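Local atomic coordinates of oxidoreductase, NAD-binding/iron-sulfur cluster-binding protein (Nitratireductor pacificus pht-3B, PDB entry 6ZXU), a protein that probably catalyses reductive dehalogenation of organohalides, using a bound cobalamin cofactor and two [4Fe-4S] clusters. Residues 542-547 against 661-666. Numbering follows the deposited sequence.
Sequences CRKCAR and RDLSPD. With SF4 (iron/sulfur cluster), chain D.
R547 reaches from the helix 544-548 along the loop 661-666, its CB pointing toward the loop and its CG 3.6 Å from P665 O. CG lies anti to the backbone N (chi1 -171°), and a bend at chi3 (80°) swings the guanidinium along the loop, bringing NH2 beside L663. S664 O lies oblique to the guanidinium plane, 3.1 Å from NE, at too poor an angle for a hydrogen bond. L663 CD2 meets the guanidinium edge in plane, 3.8 Å from NH2; leucine's branched end lets this methyl also touch K544 CE at 3.9 Å. Segment 542-547 carries part of a ferredoxin-type cysteine motif: C542 SG, just before the helix, binds FE2 and C545 SG, on it, binds FE1, each at 2.3 Å. Arginine and lysine suit their places because R547's stem lies against the S664 and P665 carbonyls and K544's extended chain reaches the leucine methyl, while their charged ends form salt bridges beyond, R547 NH1 with D627 and K544 NZ with D626 and D627. A leucine in place of R547 would probably leave D627 with one cationic partner fewer. Small S664 fits close to the helix, CB 4.1 Å from R547 O, and its OG hydrogen-bonds E548 OE1.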
ATOM      1  N   CYS A 542     -23.115  13.226   0.526  1.00 15.85           N
ATOM      2  CA  CYS A 542     -22.802  12.219  -0.423  1.00 15.23           C
ATOM      3  C   CYS A 542     -23.250  10.842   0.123  1.00 19.35           C
ATOM      4  O   CYS A 542     -23.309  10.628   1.338  1.00 16.92           O
ATOM      5  CB  CYS A 542     -21.296  12.211  -0.682  1.00 13.63           C
ATOM      6  SG  CYS A 542     -20.590  11.098  -1.907  1.00 14.75           S
ATOM      7  N   ARG A 543     -23.544   9.905  -0.762  1.00 18.05           N
ATOM      8  CA  ARG A 543     -23.867   8.519  -0.386  1.00 16.90           C
ATOM      9  C   ARG A 543     -23.323   7.527  -1.333  1.00 15.74           C
ATOM     10  O   ARG A 543     -23.816   6.394  -1.394  1.00 17.05           O
ATOM     11  CB  ARG A 543     -25.368   8.287  -0.327  1.00 19.12           C
ATOM     12  CG  ARG A 543     -26.166   9.189   0.589  1.00 20.66           C
ATOM     13  CD  ARG A 543     -25.899   8.874   2.020  1.00 19.78           C
ATOM     14  NE  ARG A 543     -26.725   9.683   2.951  1.00 21.01           N
ATOM     15  CZ  ARG A 543     -26.558  10.979   3.219  1.00 24.55           C
ATOM     16  NH1 ARG A 543     -25.599  11.685   2.642  1.00 21.01           N
ATOM     17  NH2 ARG A 543     -27.360  11.575   4.074  1.00 28.18           N
ATOM     18  N   LYS A 544     -22.287   7.862  -2.086  1.00 15.94           N
ATOM     19  CA  LYS A 544     -21.862   6.983  -3.178  1.00 15.01           C
ATOM     20  C   LYS A 544     -21.325   5.622  -2.686  1.00 14.03           C
ATOM     21  O   LYS A 544     -21.636   4.573  -3.245  1.00 11.79           O
ATOM     22  CB  LYS A 544     -20.912   7.726  -4.087  1.00 15.54           C
ATOM     23  CG  LYS A 544     -20.497   6.921  -5.337  1.00 17.81           C
ATOM     24  CD  LYS A 544     -20.011   7.831  -6.431  1.00 20.34           C
ATOM     25  CE  LYS A 544     -19.566   7.009  -7.624  1.00 20.94           C
ATOM     26  NZ  LYS A 544     -19.458   7.864  -8.848  1.00 22.06           N
ATOM     27  N   CYS A 545     -20.437   5.625  -1.697  1.00 12.86           N
ATOM     28  CA  CYS A 545     -19.910   4.417  -1.120  1.00 12.68           C
ATOM     29  C   CYS A 545     -21.057   3.553  -0.609  1.00 14.07           C
ATOM     30  O   CYS A 545     -21.016   2.345  -0.814  1.00 14.32           O
ATOM     31  CB  CYS A 545     -18.927   4.734   0.008  1.00 10.61           C
ATOM     32  SG  CYS A 545     -19.601   5.833   1.348  1.00 13.52           S
ATOM     33  N   ALA A 546     -21.982   4.134   0.146  1.00 13.14           N
ATOM     34  CA  ALA A 546     -23.102   3.382   0.657  1.00 14.13           C
ATOM     35  C   ALA A 546     -23.933   2.695  -0.459  1.00 14.41           C
ATOM     36  O   ALA A 546     -24.340   1.540  -0.337  1.00 14.17           O
ATOM     37  CB  ALA A 546     -23.971   4.309   1.514  1.00 15.89           C
ATOM     38  N   ARG A 547     -24.198   3.409  -1.513  1.00 16.64           N
ATOM     39  CA  ARG A 547     -24.958   2.919  -2.635  1.00 15.20           C
ATOM     40  C   ARG A 547     -24.279   1.839  -3.360  1.00 17.12           C
ATOM     41  O   ARG A 547     -24.927   0.920  -3.841  1.00 18.84           O
ATOM     42  CB  ARG A 547     -25.182   4.063  -3.610  1.00 19.03           C
ATOM     43  CG  ARG A 547     -26.157   3.783  -4.760  1.00 20.75           C
ATOM     44  CD  ARG A 547     -26.169   4.991  -5.675  1.00 21.33           C
ATOM     45  NE  ARG A 547     -25.020   4.949  -6.541  1.00 20.51           N
ATOM     46  CZ  ARG A 547     -24.336   6.005  -6.942  1.00 21.38           C
ATOM     47  NH1 ARG A 547     -24.644   7.191  -6.480  1.00 22.02           N
ATOM     48  NH2 ARG A 547     -23.302   5.848  -7.771  1.00 19.28           N
ATOM     49  N   ARG A 661     -18.903  -5.209 -11.667  1.00 20.75           N
ATOM     50  CA  ARG A 661     -19.924  -4.285 -11.261  1.00 22.04           C
ATOM     51  C   ARG A 661     -19.744  -2.924 -11.927  1.00 24.87           C
ATOM     52  O   ARG A 661     -18.645  -2.429 -12.143  1.00 23.41           O
ATOM     53  CB  ARG A 661     -19.864  -4.156  -9.716  1.00 20.96           C
ATOM     54  CG  ARG A 661     -20.150  -5.444  -9.028  1.00 21.61           C
ATOM     55  CD  ARG A 661     -20.268  -5.226  -7.538  1.00 21.34           C
ATOM     56  NE  ARG A 661     -20.326  -6.483  -6.898  1.00 21.14           N
ATOM     57  CZ  ARG A 661     -21.448  -7.113  -6.633  1.00 28.31           C
ATOM     58  NH1 ARG A 661     -22.612  -6.582  -6.995  1.00 28.86           N
ATOM     59  NH2 ARG A 661     -21.432  -8.259  -6.007  1.00 29.29           N
ATOM     60  N   ASP A 662     -20.880  -2.312 -12.204  1.00 29.80           N
ATOM     61  CA  ASP A 662     -20.965  -0.972 -12.754  1.00 32.68           C
ATOM     62  C   ASP A 662     -21.718  -0.112 -11.747  1.00 31.85           C
ATOM     63  O   ASP A 662     -22.317  -0.646 -10.783  1.00 35.38           O
ATOM     64  CB  ASP A 662     -21.777  -1.067 -14.069  1.00 35.12           C
ATOM     65  CG  ASP A 662     -21.097  -2.019 -15.112  1.00 44.04           C
ATOM     66  OD1 ASP A 662     -19.823  -2.059 -15.200  1.00 34.53           O
ATOM     67  OD2 ASP A 662     -21.869  -2.702 -15.842  1.00 49.91           O
ATOM     68  N   LEU A 663     -21.786   1.170 -12.029  1.00 26.42           N
ATOM     69  CA  LEU A 663     -22.541   2.060 -11.159  1.00 27.29           C
ATOM     70  C   LEU A 663     -23.952   1.540 -10.910  1.00 29.59           C
ATOM     71  O   LEU A 663     -24.490   0.879 -11.792  1.00 36.60           O
ATOM     72  CB  LEU A 663     -22.537   3.404 -11.747  1.00 26.32           C
ATOM     73  CG  LEU A 663     -21.138   4.032 -11.751  1.00 30.93           C
ATOM     74  CD1 LEU A 663     -21.073   5.203 -12.716  1.00 32.68           C
ATOM     75  CD2 LEU A 663     -20.809   4.561 -10.357  1.00 38.56           C
ATOM     76  N   SER A 664     -24.485   1.747  -9.706  1.00 27.54           N
ATOM     77  CA  SER A 664     -25.809   1.264  -9.268  1.00 29.32           C
ATOM     78  C   SER A 664     -26.761   2.421  -9.170  1.00 30.62           C
ATOM     79  O   SER A 664     -26.353   3.561  -9.026  1.00 30.95           O
ATOM     80  CB  SER A 664     -25.728   0.583  -7.882  1.00 30.68           C
ATOM     81  OG  SER A 664     -24.640  -0.284  -7.827  1.00 31.78           O
ATOM     82  N   PRO A 665     -28.051   2.135  -9.226  1.00 34.27           N
ATOM     83  CA  PRO A 665     -29.021   3.211  -9.084  1.00 37.15           C
ATOM     84  C   PRO A 665     -29.305   3.544  -7.616  1.00 34.57           C
ATOM     85  O   PRO A 665     -29.011   2.772  -6.720  1.00 32.73           O
ATOM     86  CB  PRO A 665     -30.290   2.619  -9.700  1.00 39.28           C
ATOM     87  CG  PRO A 665     -30.173   1.171  -9.336  1.00 40.99           C
ATOM     88  CD  PRO A 665     -28.707   0.842  -9.502  1.00 41.03           C
ATOM     89  N   ASP A 666     -29.859   4.731  -7.427  1.00 38.17           N
ATOM     90  CA  ASP A 666     -30.271   5.171  -6.125  1.00 43.94           C
ATOM     91  C   ASP A 666     -31.112   4.179  -5.398  1.00 49.15           C
ATOM     92  O   ASP A 666     -31.848   3.410  -6.026  1.00 45.26           O
ATOM     93  CB  ASP A 666     -31.084   6.441  -6.227  1.00 49.94           C
ATOM     94  CG  ASP A 666     -30.247   7.590  -6.048  1.00 56.23           C
ATOM     95  OD1 ASP A 666     -29.330   7.750  -6.896  1.00 64.09           O
ATOM     96  OD2 ASP A 666     -30.455   8.256  -4.996  1.00 65.01           O
TER
HETATM   97 FE1  SF4 D 701     -18.595   7.824   1.015  1.00 12.69          FE
HETATM   98 FE2  SF4 D 701     -18.998  10.102  -0.572  1.00 13.05          FE
HETATM   99 FE3  SF4 D 701     -16.485   9.183  -0.180  1.00 12.96          FE
HETATM  100 FE4  SF4 D 701     -17.779  10.303   1.946  1.00 12.02          FE
HETATM  101  S1  SF4 D 701     -17.191  11.252  -0.039  1.00 14.73           S
HETATM  102  S2  SF4 D 701     -16.648   8.429   1.950  1.00 14.46           S
HETATM  103  S3  SF4 D 701     -19.843   9.568   1.446  1.00 13.68           S
HETATM  104  S4  SF4 D 701     -18.232   8.173  -1.178  1.00 15.42           S